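Local atomic coordinates of restriction endonuclease AspBHI (Azoarcus sp., PDB entry 4OC8), a protein that probably binds DNA and cuts it as an endonuclease, acting as a restriction enzyme whose activity depends on modification of the DNA. Residues G331-T336 with V354-A359. Numbering follows the deposited sequence.
Sequences GVLVTT and VILTTA
Leu333 and Thr357 sit in the middle of a parallel ladder in which the backbones of 331-335 and 354-357 run side by side, their short axes 15° apart. Four backbone hydrogen bonds join them. Gly331 O accepts from Ile355 N, and Ile355 O from Leu333 N at 2.8 Å; one step on, Leu333 O takes Thr357 N and Thr357 O takes Thr335 N, the last at 2.9 Å.

Apolar contacts line both faces of the ladder. On one, Leu333 CD2 meets Leu356 CD2 at 3.8 Å, and helix 315-324 covers Leu333 and Val354 through Leu321. On the other, Val332 and Ile355 lie alongside each other, pointing the same way, with Val332 CG2 4.2 Å from Ile355 CD1. Val334 CG2 similarly flanks Thr357 CB at 4.1 Å. Helix 251-263 packs on this face, where Ile355 also touches Ile296 of the second subunit.

Polar side chains gather where the strands end. Thr335 turns OG1 anti to its own N (chi1 169°), and that hydroxyl hydrogen-bonds to Lys305 O and Ser337 N. Thr358, whose OG1 bonds to Gln227 O, directly precedes helix 359-368.

Helix 341-349 connects the two strands in a beta-alpha-beta crossover, with 354-357 at the chain's own sheet edge, within the PDDEXK-type endonuclease fold.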
ATOM      1  N   GLY A 331      -5.259 -11.268  -3.087  1.00 32.63           N
ATOM      2  CA  GLY A 331      -4.945 -12.376  -2.208  1.00 36.96           C
ATOM      3  C   GLY A 331      -3.458 -12.492  -1.920  1.00 42.25           C
ATOM      4  O   GLY A 331      -2.631 -12.154  -2.763  1.00 47.91           O
ATOM      5  N   VAL A 332      -3.120 -12.954  -0.720  1.00 37.65           N
ATOM      6  CA  VAL A 332      -1.735 -13.228  -0.351  1.00 37.92           C
ATOM      7  C   VAL A 332      -1.573 -14.719  -0.085  1.00 37.99           C
ATOM      8  O   VAL A 332      -2.378 -15.322   0.622  1.00 40.49           O
ATOM      9  CB  VAL A 332      -1.304 -12.464   0.926  1.00 35.95           C
ATOM     10  CG1 VAL A 332       0.196 -12.593   1.140  1.00 36.47           C
ATOM     11  CG2 VAL A 332      -1.699 -11.007   0.850  1.00 29.99           C
ATOM     12  N   LEU A 333      -0.534 -15.311  -0.661  1.00 38.49           N
ATOM     13  CA  LEU A 333      -0.233 -16.715  -0.437  1.00 32.70           C
ATOM     14  C   LEU A 333       1.128 -16.841   0.205  1.00 36.59           C
ATOM     15  O   LEU A 333       2.145 -16.595  -0.438  1.00 49.63           O
ATOM     16  CB  LEU A 333      -0.255 -17.498  -1.749  1.00 32.71           C
ATOM     17  CG  LEU A 333       0.144 -18.970  -1.630  1.00 36.16           C
ATOM     18  CD1 LEU A 333      -0.943 -19.861  -2.194  1.00 41.06           C
ATOM     19  CD2 LEU A 333       1.465 -19.239  -2.330  1.00 41.70           C
ATOM     20  N   VAL A 334       1.146 -17.223   1.475  1.00 41.21           N
ATOM     21  CA  VAL A 334       2.397 -17.442   2.187  1.00 42.84           C
ATOM     22  C   VAL A 334       2.715 -18.933   2.223  1.00 40.76           C
ATOM     23  O   VAL A 334       1.851 -19.748   2.523  1.00 46.76           O
ATOM     24  CB  VAL A 334       2.325 -16.885   3.619  1.00 34.96           C
ATOM     25  CG1 VAL A 334       3.622 -17.154   4.366  1.00 28.95           C
ATOM     26  CG2 VAL A 334       2.017 -15.396   3.586  1.00 34.57           C
ATOM     27  N   THR A 335       3.949 -19.290   1.899  1.00 38.26           N
ATOM     28  CA  THR A 335       4.347 -20.689   1.907  1.00 43.53           C
ATOM     29  C   THR A 335       5.807 -20.865   2.298  1.00 43.37           C
ATOM     30  O   THR A 335       6.671 -20.080   1.898  1.00 42.67           O
ATOM     31  CB  THR A 335       4.117 -21.356   0.540  1.00 48.59           C
ATOM     32  OG1 THR A 335       4.752 -22.642   0.527  1.00 44.74           O
ATOM     33  CG2 THR A 335       4.697 -20.502  -0.575  1.00 41.55           C
ATOM     34  N   THR A 336       6.073 -21.906   3.079  1.00 38.27           N
ATOM     35  CA  THR A 336       7.439 -22.257   3.453  1.00 45.49           C
ATOM     36  C   THR A 336       8.114 -23.082   2.356  1.00 45.90           C
ATOM     37  O   THR A 336       9.206 -23.608   2.546  1.00 41.26           O
ATOM     38  CB  THR A 336       7.479 -23.030   4.785  1.00 46.08           C
ATOM     39  OG1 THR A 336       6.400 -23.976   4.829  1.00 40.14           O
ATOM     40  CG2 THR A 336       7.351 -22.069   5.954  1.00 42.32           C
ATOM     41  N   VAL A 354      -2.610 -11.827  -7.045  1.00 44.44           N
ATOM     42  CA  VAL A 354      -2.165 -12.711  -5.969  1.00 36.58           C
ATOM     43  C   VAL A 354      -0.683 -12.549  -5.666  1.00 35.76           C
ATOM     44  O   VAL A 354       0.158 -12.773  -6.532  1.00 46.83           O
ATOM     45  CB  VAL A 354      -2.441 -14.187  -6.312  1.00 34.44           C
ATOM     46  CG1 VAL A 354      -1.696 -15.103  -5.361  1.00 39.24           C
ATOM     47  CG2 VAL A 354      -3.924 -14.470  -6.269  1.00 40.90           C
ATOM     48  N   ILE A 355      -0.366 -12.160  -4.433  1.00 40.67           N
ATOM     49  CA  ILE A 355       1.022 -12.063  -3.980  1.00 39.22           C
ATOM     50  C   ILE A 355       1.539 -13.439  -3.593  1.00 41.10           C
ATOM     51  O   ILE A 355       0.898 -14.151  -2.829  1.00 41.48           O
ATOM     52  CB  ILE A 355       1.161 -11.153  -2.748  1.00 35.11           C
ATOM     53  CG1 ILE A 355       0.628  -9.754  -3.047  1.00 36.20           C
ATOM     54  CG2 ILE A 355       2.609 -11.084  -2.299  1.00 31.65           C
ATOM     55  CD1 ILE A 355       0.610  -8.849  -1.846  1.00 30.46           C
ATOM     56  N   LEU A 356       2.702 -13.809  -4.114  1.00 41.10           N
ATOM     57  CA  LEU A 356       3.288 -15.108  -3.815  1.00 38.17           C
ATOM     58  C   LEU A 356       4.506 -14.968  -2.911  1.00 42.04           C
ATOM     59  O   LEU A 356       5.610 -14.683  -3.377  1.00 41.77           O
ATOM     60  CB  LEU A 356       3.669 -15.846  -5.104  1.00 36.85           C
ATOM     61  CG  LEU A 356       2.540 -16.172  -6.088  1.00 33.80           C
ATOM     62  CD1 LEU A 356       3.111 -16.692  -7.389  1.00 30.37           C
ATOM     63  CD2 LEU A 356       1.575 -17.183  -5.483  1.00 43.26           C
ATOM     64  N   THR A 357       4.296 -15.179  -1.616  1.00 43.00           N
ATOM     65  CA  THR A 357       5.370 -15.115  -0.637  1.00 37.56           C
ATOM     66  C   THR A 357       5.950 -16.504  -0.416  1.00 39.73           C
ATOM     67  O   THR A 357       5.346 -17.332   0.260  1.00 47.15           O
ATOM     68  CB  THR A 357       4.853 -14.584   0.706  1.00 40.44           C
ATOM     69  OG1 THR A 357       4.006 -13.454   0.476  1.00 44.89           O
ATOM     70  CG2 THR A 357       6.004 -14.173   1.600  1.00 41.77           C
ATOM     71  N   THR A 358       7.121 -16.754  -0.989  1.00 38.67           N
ATOM     72  CA  THR A 358       7.767 -18.053  -0.879  1.00 38.88           C
ATOM     73  C   THR A 358       8.798 -18.072   0.243  1.00 41.33           C
ATOM     74  O   THR A 358       8.916 -17.109   1.000  1.00 46.56           O
ATOM     75  CB  THR A 358       8.434 -18.450  -2.203  1.00 43.77           C
ATOM     76  OG1 THR A 358       9.536 -17.575  -2.475  1.00 43.32           O
ATOM     77  CG2 THR A 358       7.428 -18.362  -3.332  1.00 33.66           C
ATOM     78  N   ALA A 359       9.544 -19.167   0.340  1.00 35.23           N
ATOM     79  CA  ALA A 359      10.477 -19.373   1.443  1.00 43.73           C
ATOM     80  C   ALA A 359      11.549 -18.285   1.538  1.00 48.39           C
ATOM     81  O   ALA A 359      11.838 -17.780   2.628  1.00 48.73           O
ATOM     82  CB  ALA A 359      11.117 -20.748   1.346  1.00 48.61           C
TER